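Local coordinates for protein Rho guanyl nucleotide exchange factor (Rom2), putative (Aspergillus fumigatus Af293, PDB 5O51) that probably acts as a guanine-nucleotide exchange factor for Rho-type GTPases, seen here through its CNH domain, a WD-40-like beta-propeller, at residues L241-S245 with D246-F250; V130-A134 with L135-I139. One frame throughout, in Å; residues are numbered along the deposited sequence.

Contact 1: L241-S245 with D246-F250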
ATOM      1  N   LEU A 241       3.458   8.585 -13.673  1.00 40.66           N
ATOM      2  CA  LEU A 241       4.294   9.171 -12.638  1.00 40.04           C
ATOM      3  C   LEU A 241       4.932   8.066 -11.862  1.00 37.00           C
ATOM      4  O   LEU A 241       4.205   7.259 -11.256  1.00 43.61           O
ATOM      5  CB  LEU A 241       3.507  10.052 -11.694  1.00 39.86           C
ATOM      6  CG  LEU A 241       4.298  10.648 -10.478  1.00 39.83           C
ATOM      7  CD1 LEU A 241       5.395  11.574 -10.971  1.00 40.39           C
ATOM      8  CD2 LEU A 241       3.376  11.424  -9.577  1.00 40.20           C
ATOM      9  N   LEU A 242       6.268   8.017 -11.901  1.00 34.97           N
ATOM     10  CA  LEU A 242       7.077   7.006 -11.230  1.00 39.05           C
ATOM     11  C   LEU A 242       7.691   7.588  -9.964  1.00 36.48           C
ATOM     12  O   LEU A 242       8.298   8.673 -10.007  1.00 35.82           O
ATOM     13  CB  LEU A 242       8.162   6.549 -12.180  1.00 42.57           C
ATOM     14  CG  LEU A 242       7.682   5.821 -13.473  1.00 46.72           C
ATOM     15  CD1 LEU A 242       8.934   5.401 -14.254  1.00 49.38           C
ATOM     16  CD2 LEU A 242       6.915   4.534 -13.228  1.00 51.29           C
ATOM     17  N   ASN A 243       7.522   6.889  -8.851  1.00 34.19           N
ATOM     18  CA  ASN A 243       7.920   7.371  -7.518  1.00 36.27           C
ATOM     19  C   ASN A 243       8.852   6.344  -6.851  1.00 35.99           C
ATOM     20  O   ASN A 243       8.486   5.173  -6.608  1.00 42.06           O
ATOM     21  CB  ASN A 243       6.727   7.659  -6.594  1.00 34.36           C
ATOM     22  CG  ASN A 243       5.752   8.678  -7.167  1.00 39.72           C
ATOM     23  OD1 ASN A 243       5.980   9.890  -7.183  1.00 37.48           O
ATOM     24  ND2 ASN A 243       4.612   8.182  -7.615  1.00 42.21           N
ATOM     25  N   TYR A 244      10.080   6.775  -6.636  1.00 33.58           N
ATOM     26  CA  TYR A 244      11.093   5.991  -5.931  1.00 35.08           C
ATOM     27  C   TYR A 244      11.529   6.750  -4.647  1.00 35.22           C
ATOM     28  O   TYR A 244      11.233   7.961  -4.479  1.00 35.33           O
ATOM     29  CB  TYR A 244      12.313   5.792  -6.800  1.00 37.77           C
ATOM     30  CG  TYR A 244      12.195   5.297  -8.267  1.00 35.77           C
ATOM     31  CD1 TYR A 244      11.583   6.048  -9.215  1.00 36.98           C
ATOM     32  CD2 TYR A 244      12.847   4.136  -8.679  1.00 39.04           C
ATOM     33  CE1 TYR A 244      11.520   5.642 -10.528  1.00 39.78           C
ATOM     34  CE2 TYR A 244      12.796   3.706  -9.997  1.00 42.13           C
ATOM     35  CZ  TYR A 244      12.155   4.491 -10.934  1.00 41.29           C
ATOM     36  OH  TYR A 244      12.076   4.162 -12.298  1.00 44.81           O
ATOM     37  N   SER A 245      12.229   6.064  -3.730  1.00 35.83           N
ATOM     38  CA  SER A 245      12.624   6.702  -2.488  1.00 37.01           C
ATOM     39  C   SER A 245      13.484   7.935  -2.761  1.00 37.16           C
ATOM     40  O   SER A 245      13.473   8.853  -1.973  1.00 36.99           O
ATOM     41  CB  SER A 245      13.346   5.754  -1.525  1.00 40.43           C
ATOM     42  OG  SER A 245      14.582   5.309  -2.116  1.00 42.12           O
ATOM     43  N   ASP A 246      14.202   8.001  -3.882  1.00 36.52           N
ATOM     44  CA  ASP A 246      15.101   9.127  -4.113  1.00 38.41           C
ATOM     45  C   ASP A 246      14.549  10.240  -4.991  1.00 39.15           C
ATOM     46  O   ASP A 246      14.973  11.397  -4.872  1.00 35.13           O
ATOM     47  CB  ASP A 246      16.450   8.628  -4.671  1.00 41.86           C
ATOM     48  CG  ASP A 246      17.302   7.898  -3.602  1.00 45.97           C
ATOM     49  OD1 ASP A 246      17.338   8.306  -2.414  1.00 45.88           O
ATOM     50  OD2 ASP A 246      17.887   6.871  -3.948  1.00 55.39           O
ATOM     51  N   PHE A 247      13.601   9.909  -5.862  1.00 34.83           N
ATOM     52  CA  PHE A 247      13.165  10.849  -6.847  1.00 34.85           C
ATOM     53  C   PHE A 247      11.863  10.460  -7.448  1.00 32.02           C
ATOM     54  O   PHE A 247      11.474   9.321  -7.360  1.00 34.20           O
ATOM     55  CB  PHE A 247      14.218  11.033  -7.965  1.00 40.39           C
ATOM     56  CG  PHE A 247      15.007   9.787  -8.289  1.00 42.35           C
ATOM     57  CD1 PHE A 247      14.397   8.690  -8.864  1.00 38.66           C
ATOM     58  CD2 PHE A 247      16.392   9.754  -8.079  1.00 41.84           C
ATOM     59  CE1 PHE A 247      15.133   7.529  -9.127  1.00 46.86           C
ATOM     60  CE2 PHE A 247      17.146   8.632  -8.373  1.00 43.85           C
ATOM     61  CZ  PHE A 247      16.519   7.508  -8.892  1.00 46.65           C
ATOM     62  N   SER A 248      11.201  11.443  -8.071  1.00 34.36           N
ATOM     63  CA  SER A 248      10.023  11.199  -8.873  1.00 34.11           C
ATOM     64  C   SER A 248      10.168  11.833 -10.221  1.00 36.36           C
ATOM     65  O   SER A 248      10.736  12.917 -10.323  1.00 36.64           O
ATOM     66  CB  SER A 248       8.735  11.673  -8.161  1.00 34.62           C
ATOM     67  OG  SER A 248       8.441  10.797  -7.093  1.00 34.84           O
ATOM     68  N   PHE A 249       9.614  11.161 -11.257  1.00 38.17           N
ATOM     69  CA  PHE A 249       9.522  11.769 -12.570  1.00 39.19           C
ATOM     70  C   PHE A 249       8.480  11.074 -13.475  1.00 40.37           C
ATOM     71  O   PHE A 249       7.937   9.991 -13.165  1.00 37.94           O
ATOM     72  CB  PHE A 249      10.898  11.731 -13.225  1.00 40.81           C
ATOM     73  CG  PHE A 249      11.425  10.338 -13.380  1.00 38.99           C
ATOM     74  CD1 PHE A 249      12.112   9.735 -12.361  1.00 39.00           C
ATOM     75  CD2 PHE A 249      11.126   9.616 -14.522  1.00 37.91           C
ATOM     76  CE1 PHE A 249      12.524   8.425 -12.471  1.00 37.58           C
ATOM     77  CE2 PHE A 249      11.560   8.329 -14.661  1.00 39.18           C
ATOM     78  CZ  PHE A 249      12.279   7.737 -13.646  1.00 41.51           C
ATOM     79  N   PHE A 250       8.220  11.690 -14.627  1.00 40.81           N
ATOM     80  CA  PHE A 250       7.205  11.132 -15.569  1.00 42.93           C
ATOM     81  C   PHE A 250       7.821  10.300 -16.723  1.00 42.49           C
ATOM     82  O   PHE A 250       8.891  10.666 -17.269  1.00 42.27           O
ATOM     83  CB  PHE A 250       6.426  12.262 -16.185  1.00 37.38           C
ATOM     84  CG  PHE A 250       5.534  12.964 -15.267  1.00 44.78           C
ATOM     85  CD1 PHE A 250       4.261  12.471 -15.018  1.00 42.85           C
ATOM     86  CD2 PHE A 250       5.914  14.186 -14.700  1.00 46.50           C
ATOM     87  CE1 PHE A 250       3.423  13.118 -14.143  1.00 41.45           C
ATOM     88  CE2 PHE A 250       5.062  14.846 -13.860  1.00 45.24           C
ATOM     89  CZ  PHE A 250       3.820  14.314 -13.568  1.00 44.39           C
TER
HETATM   90  O   HOH W   1      15.431   4.956  -4.716  1.00 42.02           O
HETATM   91  O   HOH W   2      16.545   5.808  -0.430  1.00 56.11           O
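F249 and Y244 meet on one face of a tight hairpin, and L241 meets F250 on the other. F249 has its CG between the backbone N and the carbonyl carbon (chi1 60°), a torsion that lays the ring back over the neighbouring strand, between L242 and Y244. Its CE1 reaches Y244 CE1 at 3.5 Å, the two rings nearly parallel but meeting rim to rim; on the L242 side its CE2 lies 4.0 Å from L242 CD1. F247 completes the aromatic cluster with its edge against the Y244 face, CE1 3.8 Å from Y244 CG and planes at 61°. F198 of the preceding blade also meets the Y244 ring.

On the reverse face, L241 sets CD1 over the middle of the F250 ring, a CH-pi contact 4.1 Å from the centroid. Next to it, S248 OG donates to N243 OD1 (2.6 Å) and is also hydrogen-bonded to W266 NE1, two bonds on one buried hydroxyl.

Backbone bonds pair L242 with F249, and Y244 N donates to F247 O (3.0 Å), closing the type I turn at S245 and D246; two waters bridge S245 OG to the D246 carboxylate, the one at OD2 weakly. This beta hairpin with a two-residue loop is the middle strand pair of a four-stranded propeller blade, aromatic cluster on one face, L241, F250, N243 and S248 on the other.

Contact 2: V130-A134 with L135-I139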
ATOM      1  N   VAL A 130       4.104 -12.178  -2.321  1.00 57.71           N
ATOM      2  CA  VAL A 130       5.503 -12.076  -2.664  1.00 53.68           C
ATOM      3  C   VAL A 130       6.322 -12.477  -1.453  1.00 63.58           C
ATOM      4  O   VAL A 130       6.176 -11.878  -0.396  1.00 60.07           O
ATOM      5  CB  VAL A 130       5.828 -10.639  -3.009  1.00 61.48           C
ATOM      6  CG1 VAL A 130       7.319 -10.460  -3.324  1.00 61.99           C
ATOM      7  CG2 VAL A 130       4.934 -10.186  -4.157  1.00 64.92           C
ATOM      8  N   LYS A 131       7.129 -13.531  -1.593  1.00 64.09           N
ATOM      9  CA  LYS A 131       8.303 -13.739  -0.733  1.00 73.14           C
ATOM     10  C   LYS A 131       9.549 -13.056  -1.308  1.00 65.53           C
ATOM     11  O   LYS A 131       9.780 -13.109  -2.481  1.00 64.12           O
ATOM     12  CB  LYS A 131       8.595 -15.225  -0.564  1.00 84.40           C
ATOM     13  CG  LYS A 131       9.877 -15.491   0.232  1.00 97.34           C
ATOM     14  CD  LYS A 131       9.905 -16.885   0.824  1.00101.05           C
ATOM     15  CE  LYS A 131       9.912 -17.966  -0.248  1.00 97.32           C
ATOM     16  NZ  LYS A 131       9.919 -19.289   0.421  1.00 93.06           N
ATOM     17  N   THR A 132      10.370 -12.443  -0.481  1.00 68.34           N
ATOM     18  CA  THR A 132      11.521 -11.703  -0.982  1.00 70.93           C
ATOM     19  C   THR A 132      12.601 -11.674   0.073  1.00 71.28           C
ATOM     20  O   THR A 132      12.303 -11.729   1.259  1.00 72.27           O
ATOM     21  CB  THR A 132      11.128 -10.248  -1.393  1.00 78.01           C
ATOM     22  OG1 THR A 132      12.226  -9.578  -2.050  1.00 75.16           O
ATOM     23  CG2 THR A 132      10.666  -9.415  -0.176  1.00 80.70           C
ATOM     24  N   SER A 133      13.852 -11.622  -0.380  1.00 78.50           N
ATOM     25  CA  SER A 133      15.032 -11.396   0.471  1.00 75.78           C
ATOM     26  C   SER A 133      16.015 -10.526  -0.327  1.00 75.57           C
ATOM     27  O   SER A 133      15.736 -10.218  -1.474  1.00 73.15           O
ATOM     28  CB  SER A 133      15.676 -12.745   0.838  1.00 75.80           C
ATOM     29  OG  SER A 133      15.731 -13.619  -0.282  1.00 71.79           O
ATOM     30  N   ALA A 134      17.144 -10.117   0.261  1.00 88.23           N
ATOM     31  CA  ALA A 134      18.310  -9.672  -0.536  1.00 83.03           C
ATOM     32  C   ALA A 134      18.864 -10.985  -1.102  1.00 81.82           C
ATOM     33  O   ALA A 134      19.347 -11.827  -0.341  1.00 81.21           O
ATOM     34  CB  ALA A 134      19.344  -8.958   0.327  1.00 81.82           C
ATOM     35  N   LEU A 135      18.741 -11.165  -2.419  1.00 76.83           N
ATOM     36  CA  LEU A 135      18.875 -12.464  -3.113  1.00 85.42           C
ATOM     37  C   LEU A 135      17.793 -12.509  -4.194  1.00 90.78           C
ATOM     38  O   LEU A 135      18.067 -12.223  -5.354  1.00 91.95           O
ATOM     39  CB  LEU A 135      18.805 -13.700  -2.157  1.00 95.00           C
ATOM     40  CG  LEU A 135      18.817 -15.163  -2.657  1.00 92.35           C
ATOM     41  CD1 LEU A 135      19.948 -15.960  -2.011  1.00 84.35           C
ATOM     42  CD2 LEU A 135      17.483 -15.868  -2.429  1.00 92.52           C
ATOM     43  N   SER A 136      16.549 -12.793  -3.812  1.00 94.99           N
ATOM     44  CA  SER A 136      15.510 -13.047  -4.802  1.00 89.11           C
ATOM     45  C   SER A 136      14.087 -12.839  -4.262  1.00 80.80           C
ATOM     46  O   SER A 136      13.894 -12.479  -3.083  1.00 60.06           O
ATOM     47  CB  SER A 136      15.680 -14.479  -5.367  1.00 91.63           C
ATOM     48  OG  SER A 136      14.903 -15.436  -4.659  1.00 86.34           O
ATOM     49  N   SER A 137      13.117 -13.114  -5.144  1.00 64.95           N
ATOM     50  CA  SER A 137      11.713 -12.880  -4.885  1.00 65.97           C
ATOM     51  C   SER A 137      10.865 -13.932  -5.594  1.00 56.90           C
ATOM     52  O   SER A 137      11.099 -14.247  -6.739  1.00 65.81           O
ATOM     53  CB  SER A 137      11.317 -11.442  -5.345  1.00 60.32           C
ATOM     54  OG  SER A 137      11.919 -10.398  -4.536  1.00 62.22           O
ATOM     55  N   THR A 138       9.862 -14.463  -4.920  1.00 63.71           N
ATOM     56  CA  THR A 138       8.963 -15.448  -5.517  1.00 68.10           C
ATOM     57  C   THR A 138       7.561 -14.881  -5.468  1.00 74.15           C
ATOM     58  O   THR A 138       7.098 -14.496  -4.380  1.00 61.91           O
ATOM     59  CB  THR A 138       8.977 -16.739  -4.717  1.00 68.72           C
ATOM     60  OG1 THR A 138      10.323 -17.223  -4.652  1.00 73.50           O
ATOM     61  CG2 THR A 138       8.005 -17.783  -5.335  1.00 71.01           C
ATOM     62  N   ILE A 139       6.893 -14.847  -6.624  1.00 63.21           N
ATOM     63  CA  ILE A 139       5.583 -14.248  -6.738  1.00 61.11           C
ATOM     64  C   ILE A 139       4.519 -15.290  -7.064  1.00 62.75           C
ATOM     65  O   ILE A 139       4.625 -15.967  -8.077  1.00 72.44           O
ATOM     66  CB  ILE A 139       5.547 -13.193  -7.859  1.00 53.36           C
ATOM     67  CG1 ILE A 139       6.378 -11.959  -7.496  1.00 62.48           C
ATOM     68  CG2 ILE A 139       4.116 -12.767  -8.117  1.00 51.57           C
ATOM     69  CD1 ILE A 139       7.759 -11.963  -8.086  1.00 67.46           C
TER
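T132 holds OG1 anti to the backbone N (chi1 -172°), while S137 swings OG beside its own N, anti to the carbonyl carbon (chi1 -68°); from facing strands the two hydroxyls are thus turned toward each other over the same face of the sheet. T132 OG1 donates to S137 OG at 2.6 Å, across a non-hydrogen-bonded pair, where the main chains offer each other no N-H...O link. Both oxygens have further partners: T132 OG1 bonds to S180 N, and S137 OG bonds to A178 O and S180 OG. The hydroxyl pair therefore sits in a small polar network that fastens the hairpin to the chain entering the next blade.

Further along this face, V130 and I139 run side by side and point the same way, V130 CG2 4.0 Å from I139 CG1, with I176 of the adjoining strand also against I139. The opposite face is polar. There K131 and T138 start close together, CB to CB 4.4 Å, before the lysine chain bends at its third torsion and carries its amino end away.

The main chain does most of the joining. K131 N donates to T138 O (2.9 Å) and T138 N to K131 O (2.8 Å), and K131 O also receives a CA-H...O contact from S137 CA. Beyond the strands, S133 N donates to S136 O (2.8 Å, nearly straight at 160°). A134 and L135 form the exposed tip. Such a hairpin, with one face apolar at V130 and I139 but polar toward the turn, and with a solvent-facing loop, joins the second and third strands of a four-stranded blade in a WD-40-like beta-propeller.

How the contacts relate
Followed from the N terminus, the chain reaches contact 2 first: residues 130-139 turn back between strands 125-132 and 137-143, the middle pair of the sheet spanning 115-176. It then builds the complete sheet 180-210 before contact 1 turns strand 239-244 into 247-251, the middle pair of the sheet spanning 230-265. The two closures are successive; neither encloses nor crosses the other. The centres of contacts 1 and 2 are 23 Å apart. Their nearest atoms stay about 15 Å apart, with no touch. The intervening blade is their common neighbour: contact 2 bonds to residues at its start, contact 1 packs against one of its strands. Each joins the two middle strands of a separate blade in the seven-bladed ring.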